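Local coordinates for Glyco_hydro_cc domain-containing protein (Trichoderma gamsii, PDB 6UBD) that probably binds beta-1,3-glucan oligosaccharides, as a member of subgroup VII of glycoside hydrolase family GH128, at residues Leu28-Thr41 against Phe231-Asp244. Residues are numbered along the deposited sequence; the frame is centred on the assembly and turned at random.
Sequences LTPNGRKAGSAGDT and FEANEHVLAYAYTD
The ammonium group of K34 is gripped by three backbone carbonyls where helix 217-233 ends and strand 237-243 begins. NZ lies 2.8 Å from V237 O, nearly in line with that C=O, and 2.9 Å from F231 O; E232 O, at 3.1 Å, is met from above its carbonyl plane. Here strands 35-38 and 237-243, the first and last of the (beta/alpha)8-type barrel expected of GH128, pair in parallel, the pairing that closes such a barrel. With CG anti to the carbonyl carbon (chi1 -58°) and the chain extended beyond it, K34 runs past L238 O to the helix end, where its positive charge probably offsets the negative end of the helix dipole. One water links E232 OE1 to K34 N and a second links OE2 to A35 N; OE2 also takes the Y240 hydroxyl on its anti lone pair. A35 CA sits over one face of the Y240 ring, offset toward its rim, a CH-pi contact 4.0 Å from the centroid, while K34 CB packs against CE2; helix 263-273 also touches this ring through Y268 and I272. Y240 N to K34 O, A38 N to Y242 O and D244 N to A38 O carry the ladder, whereas G36 N to Y240 O is weak. T29 OG1 donates to L238 O on a lone pair. Past the strand ends, D244 OD2 accepts from T41 N at 3.0 Å and from T41 OG1 at 2.7 Å, the hydroxyl coming from the anti side.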
ATOM      1  N   LEU A  28      -2.890 -14.015   5.024  1.00  9.29           N
ATOM      2  CA  LEU A  28      -2.743 -12.527   5.024  1.00  9.80           C
ATOM      3  C   LEU A  28      -1.331 -12.113   4.614  1.00  8.83           C
ATOM      4  O   LEU A  28      -1.173 -10.914   4.309  1.00 12.03           O
ATOM      5  CB  LEU A  28      -3.318 -11.899   6.297  1.00 11.18           C
ATOM      6  CG  LEU A  28      -4.833 -12.017   6.466  1.00 12.72           C
ATOM      7  CD1 LEU A  28      -5.323 -11.287   7.721  1.00 14.61           C
ATOM      8  CD2 LEU A  28      -5.621 -11.513   5.251  1.00 15.15           C
ATOM      9  N   THR A  29      -0.368 -13.014   4.513  1.00  9.26           N
ATOM     10  CA  THR A  29       0.853 -12.792   3.703  1.00  9.72           C
ATOM     11  C   THR A  29       0.637 -13.407   2.327  1.00  8.89           C
ATOM     12  O   THR A  29       0.362 -14.619   2.258  1.00 12.99           O
ATOM     13  CB  THR A  29       2.107 -13.390   4.341  1.00  9.23           C
ATOM     14  OG1 THR A  29       2.399 -12.625   5.504  1.00 10.82           O
ATOM     15  CG2 THR A  29       3.328 -13.387   3.439  1.00 10.12           C
ATOM     16  N   PRO A  30       0.702 -12.656   1.191  1.00  8.11           N
ATOM     17  CA  PRO A  30       0.501 -13.281  -0.118  1.00  9.47           C
ATOM     18  C   PRO A  30       1.604 -14.302  -0.404  1.00  9.25           C
ATOM     19  O   PRO A  30       2.819 -14.012  -0.357  1.00  9.81           O
ATOM     20  CB  PRO A  30       0.555 -12.111  -1.110  1.00 10.19           C
ATOM     21  CG  PRO A  30       0.165 -10.930  -0.262  1.00 10.58           C
ATOM     22  CD  PRO A  30       0.849 -11.206   1.062  1.00  8.91           C
ATOM     23  N   ASN A  31       1.171 -15.496  -0.825  1.00  9.38           N
ATOM     24  CA  ASN A  31       2.015 -16.606  -1.319  1.00 10.39           C
ATOM     25  C   ASN A  31       3.405 -16.670  -0.636  1.00 10.63           C
ATOM     26  O   ASN A  31       4.441 -16.702  -1.341  1.00 11.86           O
ATOM     27  CB  ASN A  31       2.182 -16.465  -2.833  1.00 11.24           C
ATOM     28  CG  ASN A  31       2.790 -17.706  -3.444  1.00 12.52           C
ATOM     29  OD1 ASN A  31       2.604 -18.812  -2.918  1.00 11.60           O
ATOM     30  ND2 ASN A  31       3.471 -17.522  -4.553  1.00 14.81           N
ATOM     31  N   GLY A  32       3.452 -16.695   0.691  1.00 10.06           N
ATOM     32  CA  GLY A  32       4.681 -16.977   1.447  1.00  9.91           C
ATOM     33  C   GLY A  32       5.724 -15.874   1.481  1.00  9.97           C
ATOM     34  O   GLY A  32       6.836 -16.161   2.003  1.00 12.23           O
ATOM     35  N   ARG A  33       5.464 -14.664   0.980  1.00  9.55           N
ATOM     36  CA  ARG A  33       6.493 -13.585   1.019  1.00  8.85           C
ATOM     37  C   ARG A  33       5.812 -12.278   1.385  1.00  7.82           C
ATOM     38  O   ARG A  33       4.783 -11.921   0.741  1.00  7.72           O
ATOM     39  CB  ARG A  33       7.228 -13.384  -0.337  1.00  9.38           C
ATOM     40  CG  ARG A  33       7.751 -14.641  -1.007  1.00 10.62           C
ATOM     41  CD  ARG A  33       8.281 -14.392  -2.403  1.00 12.17           C
ATOM     42  NE  ARG A  33       8.670 -15.671  -2.957  1.00 14.20           N
ATOM     43  CZ  ARG A  33       9.322 -15.781  -4.098  1.00 13.15           C
ATOM     44  NH1 ARG A  33       9.550 -14.697  -4.808  1.00 13.88           N
ATOM     45  NH2 ARG A  33       9.812 -16.935  -4.539  1.00 15.88           N
ATOM     46  N   LYS A  34       6.399 -11.493   2.271  1.00  7.99           N
ATOM     47  CA  LYS A  34       5.930 -10.139   2.593  1.00  7.53           C
ATOM     48  C   LYS A  34       6.135  -9.191   1.414  1.00  8.03           C
ATOM     49  O   LYS A  34       5.377  -8.225   1.293  1.00  8.15           O
ATOM     50  CB  LYS A  34       6.512  -9.613   3.899  1.00  8.09           C
ATOM     51  CG  LYS A  34       6.256 -10.428   5.159  1.00  8.17           C
ATOM     52  CD  LYS A  34       6.775  -9.819   6.391  1.00  8.23           C
ATOM     53  CE  LYS A  34       6.777 -10.758   7.574  1.00  8.72           C
ATOM     54  NZ  LYS A  34       6.973 -10.052   8.883  1.00  8.06           N
ATOM     55  N   ALA A  35       7.238  -9.337   0.641  1.00  7.98           N
ATOM     56  CA  ALA A  35       7.677  -8.241  -0.262  1.00  8.73           C
ATOM     57  C   ALA A  35       6.759  -8.047  -1.484  1.00  7.10           C
ATOM     58  O   ALA A  35       6.507  -9.007  -2.230  1.00  8.78           O
ATOM     59  CB  ALA A  35       9.108  -8.469  -0.710  1.00  8.52           C
ATOM     60  N   GLY A  36       6.450  -6.774  -1.738  1.00  7.36           N
ATOM     61  CA  GLY A  36       5.678  -6.380  -2.922  1.00  7.63           C
ATOM     62  C   GLY A  36       6.111  -5.047  -3.520  1.00  6.75           C
ATOM     63  O   GLY A  36       7.141  -4.471  -3.072  1.00  7.50           O
ATOM     64  N   SER A  37       5.422  -4.556  -4.542  1.00  7.91           N
ATOM     65  CA  SER A  37       5.656  -3.279  -5.232  1.00  8.80           C
ATOM     66  C   SER A  37       4.354  -2.467  -5.245  1.00  8.20           C
ATOM     67  O   SER A  37       3.270  -3.054  -5.480  1.00  9.11           O
ATOM     68  CB  SER A  37       6.133  -3.586  -6.637  1.00  8.77           C
ATOM     69  OG  SER A  37       6.432  -2.424  -7.355  1.00  8.89           O
ATOM     70  N   ALA A  38       4.453  -1.178  -5.031  1.00  8.30           N
ATOM     71  CA  ALA A  38       3.424  -0.150  -5.207  1.00  7.40           C
ATOM     72  C   ALA A  38       3.704   0.633  -6.461  1.00  7.75           C
ATOM     73  O   ALA A  38       4.668   1.451  -6.454  1.00  8.76           O
ATOM     74  CB  ALA A  38       3.252   0.717  -4.017  1.00  7.05           C
ATOM     75  N   GLY A  39       3.063   0.295  -7.589  1.00  7.93           N
ATOM     76  CA  GLY A  39       3.444   0.732  -8.950  1.00  8.45           C
ATOM     77  C   GLY A  39       4.238  -0.368  -9.694  1.00  7.79           C
ATOM     78  O   GLY A  39       4.437  -1.457  -9.119  1.00  7.85           O
ATOM     79  N   ASP A  40       4.578  -0.094 -10.949  1.00  7.17           N
ATOM     80  CA  ASP A  40       5.164  -1.131 -11.807  1.00  8.70           C
ATOM     81  C   ASP A  40       6.449  -0.678 -12.522  1.00  8.82           C
ATOM     82  O   ASP A  40       6.945  -1.439 -13.331  1.00  9.18           O
ATOM     83  CB  ASP A  40       4.119  -1.743 -12.756  1.00  8.90           C
ATOM     84  CG  ASP A  40       3.418  -0.674 -13.594  1.00 10.54           C
ATOM     85  OD1 ASP A  40       4.098   0.327 -13.975  1.00  9.66           O
ATOM     86  OD2 ASP A  40       2.162  -0.824 -13.805  1.00 12.40           O
ATOM     87  N   THR A  41       6.975   0.508 -12.249  1.00  9.48           N
ATOM     88  CA  THR A  41       8.177   0.923 -13.041  1.00 10.40           C
ATOM     89  C   THR A  41       9.398  -0.017 -12.859  1.00  9.97           C
ATOM     90  O   THR A  41      10.098  -0.217 -13.862  1.00  8.82           O
ATOM     91  CB  THR A  41       8.592   2.359 -12.724  1.00  9.94           C
ATOM     92  OG1 THR A  41       8.981   2.518 -11.346  1.00  9.33           O
ATOM     93  CG2 THR A  41       7.518   3.347 -13.114  1.00  9.69           C
ATOM     94  N   PHE A 231      10.728  -4.891   8.915  1.00  9.05           N
ATOM     95  CA  PHE A 231       9.413  -5.473   8.476  1.00  9.04           C
ATOM     96  C   PHE A 231       9.478  -7.002   8.523  1.00  8.46           C
ATOM     97  O   PHE A 231       8.512  -7.642   8.967  1.00  8.27           O
ATOM     98  CB  PHE A 231       9.085  -5.013   7.041  1.00  9.49           C
ATOM     99  CG  PHE A 231       8.721  -3.550   6.862  1.00  8.55           C
ATOM    100  CD1 PHE A 231       8.192  -2.760   7.874  1.00  8.74           C
ATOM    101  CD2 PHE A 231       8.879  -2.947   5.617  1.00  8.52           C
ATOM    102  CE1 PHE A 231       7.841  -1.429   7.650  1.00 11.89           C
ATOM    103  CE2 PHE A 231       8.483  -1.629   5.384  1.00  9.17           C
ATOM    104  CZ  PHE A 231       7.908  -0.888   6.412  1.00 11.47           C
ATOM    105  N   GLU A 232      10.545  -7.636   7.991  1.00 10.02           N
ATOM    106  CA  GLU A 232      10.622  -9.133   7.943  1.00 10.52           C
ATOM    107  C   GLU A 232      10.589  -9.734   9.370  1.00  9.34           C
ATOM    108  O   GLU A 232       9.929 -10.765   9.588  1.00  9.18           O
ATOM    109  CB  GLU A 232      11.810  -9.606   7.094  1.00 10.57           C
ATOM    110  CG  GLU A 232      11.654  -9.334   5.599  1.00 10.15           C
ATOM    111  CD  GLU A 232      10.661 -10.252   4.889  1.00  8.25           C
ATOM    112  OE1 GLU A 232      10.180 -11.259   5.506  1.00  9.49           O
ATOM    113  OE2 GLU A 232      10.346  -9.916   3.671  1.00  8.58           O
ATOM    114  N   ALA A 233      11.216  -9.075  10.346  1.00 10.20           N
ATOM    115  CA  ALA A 233      11.256  -9.570  11.734  1.00 10.57           C
ATOM    116  C   ALA A 233       9.948  -9.261  12.500  1.00  9.78           C
ATOM    117  O   ALA A 233       9.714  -9.967  13.463  1.00 11.46           O
ATOM    118  CB  ALA A 233      12.474  -8.987  12.407  1.00 10.47           C
ATOM    119  N   ASN A 234       9.175  -8.268  12.086  1.00  8.37           N
ATOM    120  CA  ASN A 234       8.021  -7.829  12.894  1.00  9.44           C
ATOM    121  C   ASN A 234       6.823  -8.798  12.666  1.00  8.34           C
ATOM    122  O   ASN A 234       6.338  -8.958  11.501  1.00  8.85           O
ATOM    123  CB  ASN A 234       7.621  -6.391  12.559  1.00  8.66           C
ATOM    124  CG  ASN A 234       6.519  -5.905  13.479  1.00  9.12           C
ATOM    125  OD1 ASN A 234       5.350  -6.236  13.308  1.00 11.71           O
ATOM    126  ND2 ASN A 234       6.903  -5.087  14.447  1.00  9.39           N
ATOM    127  N   GLU A 235       6.281  -9.376  13.739  1.00  8.89           N
ATOM    128  CA  GLU A 235       5.220 -10.408  13.611  1.00 10.07           C
ATOM    129  C   GLU A 235       3.909  -9.812  13.053  1.00 11.03           C
ATOM    130  O   GLU A 235       3.141 -10.599  12.532  1.00 10.91           O
ATOM    131  CB  GLU A 235       4.944 -11.094  14.967  1.00 11.77           C
ATOM    132  CG  GLU A 235       4.440 -10.180  16.064  1.00 14.35           C
ATOM    133  CD  GLU A 235       4.223 -10.855  17.419  1.00 16.28           C
ATOM    134  OE1 GLU A 235       3.462 -11.829  17.451  1.00 22.53           O
ATOM    135  OE2 GLU A 235       4.664 -10.308  18.416  1.00 30.50           O
ATOM    136  N   HIS A 236       3.683  -8.522  13.247  1.00 10.12           N
ATOM    137  CA  HIS A 236       2.409  -7.872  12.856  1.00  9.75           C
ATOM    138  C   HIS A 236       2.432  -7.337  11.434  1.00  9.67           C
ATOM    139  O   HIS A 236       1.340  -7.092  10.886  1.00 12.91           O
ATOM    140  CB  HIS A 236       2.004  -6.744  13.832  1.00 10.05           C
ATOM    141  CG  HIS A 236       1.901  -7.168  15.241  1.00 10.98           C
ATOM    142  ND1 HIS A 236       1.070  -8.200  15.667  1.00 12.34           N
ATOM    143  CD2 HIS A 236       2.432  -6.642  16.371  1.00 14.71           C
ATOM    144  CE1 HIS A 236       1.167  -8.329  16.971  1.00 13.00           C
ATOM    145  NE2 HIS A 236       1.952  -7.365  17.423  1.00 17.27           N
ATOM    146  N   VAL A 237       3.578  -7.194  10.783  1.00  8.79           N
ATOM    147  CA  VAL A 237       3.671  -6.742   9.389  1.00  9.50           C
ATOM    148  C   VAL A 237       3.617  -7.966   8.488  1.00  9.06           C
ATOM    149  O   VAL A 237       4.554  -8.760   8.480  1.00  8.77           O
ATOM    150  CB  VAL A 237       4.932  -5.906   9.133  1.00 10.34           C
ATOM    151  CG1 VAL A 237       5.037  -5.522   7.660  1.00 10.67           C
ATOM    152  CG2 VAL A 237       4.902  -4.621  10.000  1.00  9.96           C
ATOM    153  N   LEU A 238       2.545  -8.118   7.705  1.00  7.71           N
ATOM    154  CA  LEU A 238       2.384  -9.331   6.846  1.00  8.42           C
ATOM    155  C   LEU A 238       2.668  -9.024   5.362  1.00  8.80           C
ATOM    156  O   LEU A 238       2.750  -9.996   4.598  1.00  8.95           O
ATOM    157  CB  LEU A 238       1.008  -9.966   7.067  1.00  8.94           C
ATOM    158  CG  LEU A 238       0.825 -10.624   8.445  1.00  9.76           C
ATOM    159  CD1 LEU A 238      -0.429 -11.409   8.477  1.00 10.41           C
ATOM    160  CD2 LEU A 238       2.034 -11.478   8.917  1.00 11.65           C
ATOM    161  N   ALA A 239       2.837  -7.763   4.964  1.00  8.38           N
ATOM    162  CA  ALA A 239       3.152  -7.377   3.567  1.00  8.67           C
ATOM    163  C   ALA A 239       3.675  -5.963   3.582  1.00  8.39           C
ATOM    164  O   ALA A 239       3.280  -5.146   4.443  1.00  9.09           O
ATOM    165  CB  ALA A 239       1.911  -7.491   2.688  1.00  8.43           C
ATOM    166  N   TYR A 240       4.560  -5.645   2.619  1.00  9.48           N
ATOM    167  CA  TYR A 240       5.074  -4.274   2.447  1.00  9.57           C
ATOM    168  C   TYR A 240       5.309  -3.989   0.961  1.00 12.01           C
ATOM    169  O   TYR A 240       5.583  -4.937   0.197  1.00  9.10           O
ATOM    170  CB  TYR A 240       6.326  -4.009   3.294  1.00  9.85           C
ATOM    171  CG  TYR A 240       7.477  -4.960   3.082  1.00  8.76           C
ATOM    172  CD1 TYR A 240       8.365  -4.802   1.990  1.00  8.01           C
ATOM    173  CD2 TYR A 240       7.681  -6.024   3.946  1.00  8.34           C
ATOM    174  CE1 TYR A 240       9.426  -5.704   1.776  1.00  9.54           C
ATOM    175  CE2 TYR A 240       8.762  -6.912   3.757  1.00  8.64           C
ATOM    176  CZ  TYR A 240       9.620  -6.749   2.657  1.00  9.72           C
ATOM    177  OH  TYR A 240      10.687  -7.645   2.425  1.00  9.40           O
ATOM    178  N   ALA A 241       5.335  -2.740   0.565  1.00  9.99           N
ATOM    179  CA  ALA A 241       5.451  -2.366  -0.853  1.00  8.85           C
ATOM    180  C   ALA A 241       6.147  -1.001  -1.030  1.00  8.27           C
ATOM    181  O   ALA A 241       5.687   0.042  -0.567  1.00  9.19           O
ATOM    182  CB  ALA A 241       4.095  -2.343  -1.521  1.00  8.58           C
ATOM    183  N   TYR A 242       7.303  -1.019  -1.739  1.00  7.95           N
ATOM    184  CA  TYR A 242       8.075   0.194  -2.149  1.00  7.56           C
ATOM    185  C   TYR A 242       7.260   0.985  -3.199  1.00  7.57           C
ATOM    186  O   TYR A 242       6.920   0.357  -4.196  1.00  8.45           O
ATOM    187  CB  TYR A 242       9.430  -0.306  -2.707  1.00  8.43           C
ATOM    188  CG  TYR A 242      10.496   0.719  -3.042  1.00  8.69           C
ATOM    189  CD1 TYR A 242      10.260   1.730  -3.959  1.00  9.10           C
ATOM    190  CD2 TYR A 242      11.757   0.651  -2.447  1.00  8.17           C
ATOM    191  CE1 TYR A 242      11.248   2.659  -4.270  1.00  9.01           C
ATOM    192  CE2 TYR A 242      12.773   1.532  -2.783  1.00 10.60           C
ATOM    193  CZ  TYR A 242      12.535   2.526  -3.708  1.00 11.09           C
ATOM    194  OH  TYR A 242      13.584   3.415  -3.973  1.00 12.33           O
ATOM    195  N   THR A 243       7.006   2.274  -2.978  1.00  7.34           N
ATOM    196  CA  THR A 243       6.228   3.094  -3.933  1.00  6.80           C
ATOM    197  C   THR A 243       7.119   3.777  -4.970  1.00  7.51           C
ATOM    198  O   THR A 243       8.211   4.301  -4.628  1.00  8.91           O
ATOM    199  CB  THR A 243       5.337   4.080  -3.179  1.00  7.96           C
ATOM    200  OG1 THR A 243       4.524   4.692  -4.213  1.00  9.66           O
ATOM    201  CG2 THR A 243       6.044   5.150  -2.389  1.00  8.23           C
ATOM    202  N   ASP A 244       6.639   3.921  -6.181  1.00  8.16           N
ATOM    203  CA  ASP A 244       7.259   4.735  -7.228  1.00  8.69           C
ATOM    204  C   ASP A 244       6.407   5.980  -7.548  1.00  8.83           C
ATOM    205  O   ASP A 244       6.587   6.592  -8.615  1.00  8.89           O
ATOM    206  CB  ASP A 244       7.560   3.909  -8.455  1.00  8.78           C
ATOM    207  CG  ASP A 244       6.355   3.365  -9.202  1.00  9.84           C
ATOM    208  OD1 ASP A 244       5.217   3.726  -8.881  1.00 11.61           O
ATOM    209  OD2 ASP A 244       6.593   2.555 -10.111  1.00 14.08           O
TER
HETATM  210  O   HOH W   1       8.486 -12.876   4.087  1.00  9.89           O
HETATM  211  O   HOH W   2       9.531 -11.245   1.393  1.00  9.15           O
HETATM  212  O   HOH W   3       3.973   2.757 -11.609  1.00 11.27           O